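Local coordinates for protein aminoglycoside 6-adenylyltransferase (Bacillus subtilis, PDB 2PBE) that transfers the nucleotide moiety of ATP or GTP to the 6-hydroxyl of streptomycin or streptidine, conferring bacterial resistance to streptomycin, at residues 161-175 against 238-252. Residues are numbered along the deposited sequence; the frame is centred on the assembly and turned at random.
Sequences FWMVSTYVVKGLARN and YQEMWKSLFTCYALF
F161 and F252 meet at one end of two nearly antiparallel helices, L172 and Y238 at the other; the segment axes cross at -165° and approach to 10.5 Å. Between F161 and F252 the rings lie face to face, planes 4° apart and centroids 3.7 Å apart, and each CB sits over the other's ring. Anti first torsions send both side chains across the gap, running in opposite directions, which lays each ring over the other. Beside this stack, W162 turns the edge of its six-membered ring to the face of Y249, CZ3 standing 3.5 Å above the centre of that ring. Y249 OH and S165 OG lie 2.8 Å apart, a doubtful hydrogen bond because the serine oxygen is uncertainly placed. Midway, V168 and L245 meet tip to tip, while V169 puts CG2 against L245 and CG1 at the edge of the W242 ring. The two branches of L172 divide their work: CD1 makes a CH-pi contact over the five-membered ring of W242, 12° off its normal, and CD2 packs on M241 CB at 3.5 Å. V188 of helix 177-204 touches F161, and T278 of helix 270-283 touches Y249. Aromatic and aliphatic surfaces thus dominate in this helical part of the chain, apart from the mixed sheet; polar links are few, including one water that accepts from W242 NE1 and bonds weakly to L172 O.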
loop_
_atom_site.group_PDB
_atom_site.type_symbol
_atom_site.label_atom_id
_atom_site.label_comp_id
_atom_site.label_asym_id
_atom_site.label_seq_id
_atom_site.Cartn_x
_atom_site.Cartn_y
_atom_site.Cartn_z
ATOM N N PHE A 161 -1.485 -16.644 8.218
ATOM C CA PHE A 161 -0.430 -16.163 9.100
ATOM C C PHE A 161 0.059 -17.255 10.043
ATOM O O PHE A 161 1.215 -17.650 10.005
ATOM C CB PHE A 161 -0.920 -15.010 9.959
ATOM C CG PHE A 161 0.121 -14.486 10.907
ATOM C CD1 PHE A 161 1.104 -13.601 10.443
ATOM C CD2 PHE A 161 0.158 -14.905 12.249
ATOM C CE1 PHE A 161 2.123 -13.125 11.298
ATOM C CE2 PHE A 161 1.176 -14.437 13.126
ATOM C CZ PHE A 161 2.163 -13.538 12.632
ATOM N N TRP A 162 -0.840 -17.731 10.898
ATOM C CA TRP A 162 -0.471 -18.746 11.863
ATOM C C TRP A 162 -0.083 -20.085 11.260
ATOM O O TRP A 162 0.825 -20.749 11.775
ATOM C CB TRP A 162 -1.587 -18.904 12.886
ATOM C CG TRP A 162 -1.811 -17.652 13.660
ATOM C CD1 TRP A 162 -2.775 -16.705 13.425
ATOM C CD2 TRP A 162 -1.027 -17.164 14.748
ATOM N NE1 TRP A 162 -2.639 -15.654 14.303
ATOM C CE2 TRP A 162 -1.578 -15.900 15.126
ATOM C CE3 TRP A 162 0.091 -17.663 15.448
ATOM C CZ2 TRP A 162 -1.051 -15.111 16.185
ATOM C CZ3 TRP A 162 0.637 -16.873 16.520
ATOM C CH2 TRP A 162 0.051 -15.604 16.870
HETATM N N MSE A 163 -0.744 -20.486 10.176
HETATM C CA MSE A 163 -0.404 -21.761 9.570
HETATM C C MSE A 163 0.996 -21.773 9.003
HETATM O O MSE A 163 1.803 -22.625 9.369
HETATM C CB MSE A 163 -1.403 -22.131 8.475
HETATM C CG MSE A 163 -1.160 -23.517 7.840
HETATM SE SE MSE A 163 -1.240 -25.046 9.088
HETATM C CE MSE A 163 -3.113 -25.563 8.922
ATOM N N VAL A 164 1.289 -20.839 8.109
ATOM C CA VAL A 164 2.595 -20.798 7.495
ATOM C C VAL A 164 3.630 -20.545 8.582
ATOM O O VAL A 164 4.809 -20.905 8.463
ATOM C CB VAL A 164 2.650 -19.709 6.440
ATOM C CG1 VAL A 164 4.056 -19.581 5.881
ATOM C CG2 VAL A 164 1.655 -20.044 5.331
ATOM N N SER A 165 3.165 -19.929 9.657
ATOM C CA SER A 165 4.030 -19.623 10.772
ATOM C C SER A 165 4.655 -20.893 11.357
ATOM O O SER A 165 5.812 -20.877 11.805
ATOM C CB SER A 165 3.225 -18.899 11.844
ATOM O OG SER A 165 4.065 -18.497 12.887
ATOM N N THR A 166 3.900 -21.994 11.350
ATOM C CA THR A 166 4.405 -23.266 11.879
ATOM C C THR A 166 5.523 -23.832 11.012
ATOM O O THR A 166 6.324 -24.654 11.469
ATOM C CB THR A 166 3.328 -24.350 11.966
ATOM O OG1 THR A 166 2.907 -24.705 10.646
ATOM C CG2 THR A 166 2.153 -23.874 12.781
ATOM N N TYR A 167 5.545 -23.421 9.748
ATOM C CA TYR A 167 6.579 -23.883 8.839
ATOM C C TYR A 167 7.893 -23.267 9.291
ATOM O O TYR A 167 8.934 -23.901 9.221
ATOM C CB TYR A 167 6.254 -23.469 7.407
ATOM C CG TYR A 167 5.025 -24.130 6.771
ATOM C CD1 TYR A 167 4.032 -24.796 7.552
ATOM C CD2 TYR A 167 4.828 -24.051 5.368
ATOM C CE1 TYR A 167 2.866 -25.367 6.942
ATOM C CE2 TYR A 167 3.666 -24.625 4.747
ATOM C CZ TYR A 167 2.698 -25.275 5.544
ATOM O OH TYR A 167 1.582 -25.800 4.944
ATOM N N VAL A 168 7.825 -22.037 9.792
ATOM C CA VAL A 168 9.011 -21.329 10.273
ATOM C C VAL A 168 9.516 -21.985 11.563
ATOM O O VAL A 168 10.724 -22.068 11.827
ATOM C CB VAL A 168 8.685 -19.821 10.544
ATOM C CG1 VAL A 168 9.937 -19.058 10.962
ATOM C CG2 VAL A 168 8.075 -19.196 9.280
ATOM N N VAL A 169 8.577 -22.454 12.369
ATOM C CA VAL A 169 8.925 -23.108 13.608
ATOM C C VAL A 169 9.674 -24.412 13.297
ATOM O O VAL A 169 10.778 -24.642 13.814
ATOM C CB VAL A 169 7.650 -23.398 14.432
ATOM C CG1 VAL A 169 7.975 -24.249 15.644
ATOM C CG2 VAL A 169 7.027 -22.084 14.881
ATOM N N LYS A 170 9.050 -25.258 12.471
ATOM C CA LYS A 170 9.614 -26.543 12.051
ATOM C C LYS A 170 10.953 -26.336 11.375
ATOM O O LYS A 170 11.842 -27.181 11.472
ATOM C CB LYS A 170 8.706 -27.248 11.048
ATOM C CG LYS A 170 7.340 -27.691 11.574
ATOM C CD LYS A 170 6.728 -28.657 10.558
ATOM C CE LYS A 170 5.374 -29.150 10.986
ATOM N NZ LYS A 170 4.271 -28.176 10.677
ATOM N N GLY A 171 11.080 -25.227 10.654
ATOM C CA GLY A 171 12.325 -24.920 9.974
ATOM C C GLY A 171 13.462 -24.706 10.955
ATOM O O GLY A 171 14.552 -25.254 10.790
ATOM N N LEU A 172 13.201 -23.922 11.994
ATOM C CA LEU A 172 14.200 -23.624 13.007
ATOM C C LEU A 172 14.490 -24.804 13.932
ATOM O O LEU A 172 15.598 -24.920 14.456
ATOM C CB LEU A 172 13.754 -22.427 13.835
ATOM C CG LEU A 172 13.567 -21.095 13.103
ATOM C CD1 LEU A 172 13.037 -20.053 14.084
ATOM C CD2 LEU A 172 14.875 -20.632 12.493
ATOM N N ALA A 173 13.499 -25.677 14.126
ATOM C CA ALA A 173 13.668 -26.839 14.995
ATOM C C ALA A 173 14.403 -27.969 14.283
ATOM O O ALA A 173 15.067 -28.781 14.921
ATOM C CB ALA A 173 12.319 -27.322 15.483
ATOM N N ARG A 174 14.297 -27.991 12.954
ATOM C CA ARG A 174 14.917 -29.005 12.110
ATOM C C ARG A 174 16.177 -28.541 11.398
ATOM O O ARG A 174 16.610 -29.180 10.449
ATOM C CB ARG A 174 13.918 -29.476 11.053
ATOM C CG ARG A 174 12.839 -30.406 11.560
ATOM C CD ARG A 174 12.713 -31.603 10.600
ATOM N NE ARG A 174 11.876 -32.680 11.137
ATOM C CZ ARG A 174 11.763 -33.893 10.598
ATOM N NH1 ARG A 174 12.446 -34.193 9.500
ATOM N NH2 ARG A 174 10.994 -34.816 11.166
ATOM N N ASN A 175 16.757 -27.425 11.833
ATOM C CA ASN A 175 17.982 -26.912 11.224
ATOM C C ASN A 175 17.911 -26.552 9.750
ATOM O O ASN A 175 18.854 -26.777 8.994
ATOM C CB ASN A 175 19.116 -27.900 11.437
ATOM C CG ASN A 175 19.814 -27.666 12.724
ATOM O OD1 ASN A 175 20.446 -26.631 12.911
ATOM N ND2 ASN A 175 19.691 -28.601 13.645
ATOM N N TYR A 238 20.034 -18.624 14.335
ATOM C CA TYR A 238 18.850 -19.372 14.697
ATOM C C TYR A 238 18.029 -18.707 15.783
ATOM O O TYR A 238 16.800 -18.682 15.699
ATOM C CB TYR A 238 19.213 -20.776 15.146
ATOM C CG TYR A 238 19.347 -21.748 14.009
ATOM C CD1 TYR A 238 20.574 -21.891 13.324
ATOM C CD2 TYR A 238 18.229 -22.502 13.571
ATOM C CE1 TYR A 238 20.693 -22.773 12.197
ATOM C CE2 TYR A 238 18.325 -23.376 12.448
ATOM C CZ TYR A 238 19.559 -23.501 11.766
ATOM O OH TYR A 238 19.633 -24.309 10.659
ATOM N N GLN A 239 18.694 -18.186 16.812
ATOM C CA GLN A 239 17.974 -17.527 17.901
ATOM C C GLN A 239 17.397 -16.200 17.451
ATOM O O GLN A 239 16.337 -15.795 17.915
ATOM C CB GLN A 239 18.879 -17.314 19.116
ATOM C CG GLN A 239 19.597 -18.570 19.588
ATOM C CD GLN A 239 18.721 -19.810 19.596
ATOM O OE1 GLN A 239 17.683 -19.850 20.257
ATOM N NE2 GLN A 239 19.147 -20.835 18.867
ATOM N N GLU A 240 18.092 -15.522 16.554
ATOM C CA GLU A 240 17.638 -14.231 16.035
ATOM C C GLU A 240 16.364 -14.429 15.256
ATOM O O GLU A 240 15.490 -13.565 15.220
ATOM C CB GLU A 240 18.696 -13.633 15.120
ATOM C CG GLU A 240 19.971 -13.241 15.833
ATOM C CD GLU A 240 19.726 -12.212 16.922
ATOM O OE1 GLU A 240 19.084 -11.185 16.621
ATOM O OE2 GLU A 240 20.179 -12.428 18.069
HETATM N N MSE A 241 16.279 -15.583 14.626
HETATM C CA MSE A 241 15.110 -15.928 13.844
HETATM C C MSE A 241 13.902 -16.164 14.731
HETATM O O MSE A 241 12.807 -15.707 14.400
HETATM C CB MSE A 241 15.395 -17.168 13.006
HETATM C CG MSE A 241 15.976 -16.848 11.641
HETATM SE SE MSE A 241 14.757 -15.718 10.584
HETATM C CE MSE A 241 13.526 -17.083 9.947
ATOM N N TRP A 242 14.094 -16.872 15.835
ATOM C CA TRP A 242 12.998 -17.135 16.756
ATOM C C TRP A 242 12.466 -15.791 17.227
ATOM O O TRP A 242 11.258 -15.605 17.378
ATOM C CB TRP A 242 13.479 -17.947 17.964
ATOM C CG TRP A 242 13.612 -19.430 17.735
ATOM C CD1 TRP A 242 14.783 -20.150 17.653
ATOM C CD2 TRP A 242 12.553 -20.376 17.600
ATOM N NE1 TRP A 242 14.519 -21.485 17.479
ATOM C CE2 TRP A 242 13.163 -21.669 17.439
ATOM C CE3 TRP A 242 11.143 -20.276 17.597
ATOM C CZ2 TRP A 242 12.408 -22.859 17.276
ATOM C CZ3 TRP A 242 10.377 -21.463 17.435
ATOM C CH2 TRP A 242 11.028 -22.747 17.274
ATOM N N LYS A 243 13.394 -14.864 17.459
ATOM C CA LYS A 243 13.057 -13.522 17.914
ATOM C C LYS A 243 12.205 -12.816 16.855
ATOM O O LYS A 243 11.131 -12.300 17.162
ATOM C CB LYS A 243 14.356 -12.756 18.201
ATOM C CG LYS A 243 14.173 -11.367 18.815
ATOM C CD LYS A 243 15.479 -10.796 19.384
ATOM C CE LYS A 243 16.569 -10.569 18.343
ATOM N NZ LYS A 243 17.749 -9.876 18.969
ATOM N N SER A 244 12.664 -12.811 15.614
ATOM C CA SER A 244 11.916 -12.177 14.536
ATOM C C SER A 244 10.499 -12.741 14.475
ATOM O O SER A 244 9.539 -11.994 14.357
ATOM C CB SER A 244 12.603 -12.418 13.193
ATOM O OG SER A 244 13.774 -11.633 13.062
ATOM N N LEU A 245 10.383 -14.065 14.561
ATOM C CA LEU A 245 9.085 -14.745 14.499
ATOM C C LEU A 245 8.173 -14.380 15.649
ATOM O O LEU A 245 6.994 -14.078 15.449
ATOM C CB LEU A 245 9.283 -16.263 14.483
ATOM C CG LEU A 245 7.969 -17.052 14.442
ATOM C CD1 LEU A 245 7.271 -16.854 13.105
ATOM C CD2 LEU A 245 8.272 -18.519 14.672
ATOM N N PHE A 246 8.706 -14.439 16.863
ATOM C CA PHE A 246 7.890 -14.091 18.012
ATOM C C PHE A 246 7.472 -12.635 17.939
ATOM O O PHE A 246 6.390 -12.283 18.400
ATOM C CB PHE A 246 8.624 -14.360 19.320
ATOM C CG PHE A 246 8.900 -15.818 19.576
ATOM C CD1 PHE A 246 8.026 -16.826 19.106
ATOM C CD2 PHE A 246 10.014 -16.194 20.342
ATOM C CE1 PHE A 246 8.271 -18.201 19.405
ATOM C CE2 PHE A 246 10.277 -17.555 20.653
ATOM C CZ PHE A 246 9.402 -18.561 20.181
ATOM N N THR A 247 8.329 -11.803 17.358
ATOM C CA THR A 247 8.025 -10.381 17.218
ATOM C C THR A 247 6.815 -10.227 16.286
ATOM O O THR A 247 5.925 -9.433 16.566
ATOM C CB THR A 247 9.274 -9.599 16.713
ATOM O OG1 THR A 247 10.284 -9.647 17.728
ATOM C CG2 THR A 247 8.940 -8.125 16.403
ATOM N N CYS A 248 6.781 -10.993 15.199
ATOM C CA CYS A 248 5.650 -10.968 14.279
ATOM C C CYS A 248 4.401 -11.433 15.032
ATOM O O CYS A 248 3.301 -10.923 14.816
ATOM C CB CYS A 248 5.906 -11.887 13.094
ATOM S SG CYS A 248 7.256 -11.317 12.027
ATOM N N TYR A 249 4.579 -12.407 15.919
ATOM C CA TYR A 249 3.479 -12.927 16.735
ATOM C C TYR A 249 2.852 -11.798 17.535
ATOM O O TYR A 249 1.645 -11.540 17.447
ATOM C CB TYR A 249 3.986 -13.994 17.727
ATOM C CG TYR A 249 4.089 -15.393 17.163
ATOM C CD1 TYR A 249 4.174 -15.606 15.761
ATOM C CD2 TYR A 249 4.097 -16.525 18.019
ATOM C CE1 TYR A 249 4.261 -16.898 15.224
ATOM C CE2 TYR A 249 4.179 -17.853 17.483
ATOM C CZ TYR A 249 4.260 -18.025 16.078
ATOM O OH TYR A 249 4.327 -19.286 15.521
ATOM N N ALA A 250 3.704 -11.136 18.313
ATOM C CA ALA A 250 3.296 -10.032 19.167
ATOM C C ALA A 250 2.551 -8.970 18.378
ATOM O O ALA A 250 1.492 -8.507 18.789
ATOM C CB ALA A 250 4.518 -9.434 19.826
ATOM N N LEU A 251 3.103 -8.591 17.227
ATOM C CA LEU A 251 2.476 -7.572 16.408
ATOM C C LEU A 251 1.207 -8.033 15.716
ATOM O O LEU A 251 0.298 -7.237 15.505
ATOM C CB LEU A 251 3.465 -7.050 15.382
ATOM C CG LEU A 251 4.519 -6.128 15.995
ATOM C CD1 LEU A 251 5.591 -5.807 14.983
ATOM C CD2 LEU A 251 3.849 -4.839 16.491
ATOM N N PHE A 252 1.135 -9.315 15.369
ATOM C CA PHE A 252 -0.058 -9.801 14.688
ATOM C C PHE A 252 -1.240 -9.852 15.624
ATOM O O PHE A 252 -2.369 -9.613 15.206
ATOM C CB PHE A 252 0.145 -11.201 14.093
ATOM C CG PHE A 252 -0.817 -11.508 12.985
ATOM C CD1 PHE A 252 -0.669 -10.877 11.742
ATOM C CD2 PHE A 252 -1.893 -12.393 13.180
ATOM C CE1 PHE A 252 -1.591 -11.123 10.673
ATOM C CE2 PHE A 252 -2.839 -12.660 12.122
ATOM C CZ PHE A 252 -2.680 -12.017 10.864
HETATM O O HOH W 1 16.350 -23.683 17.517
#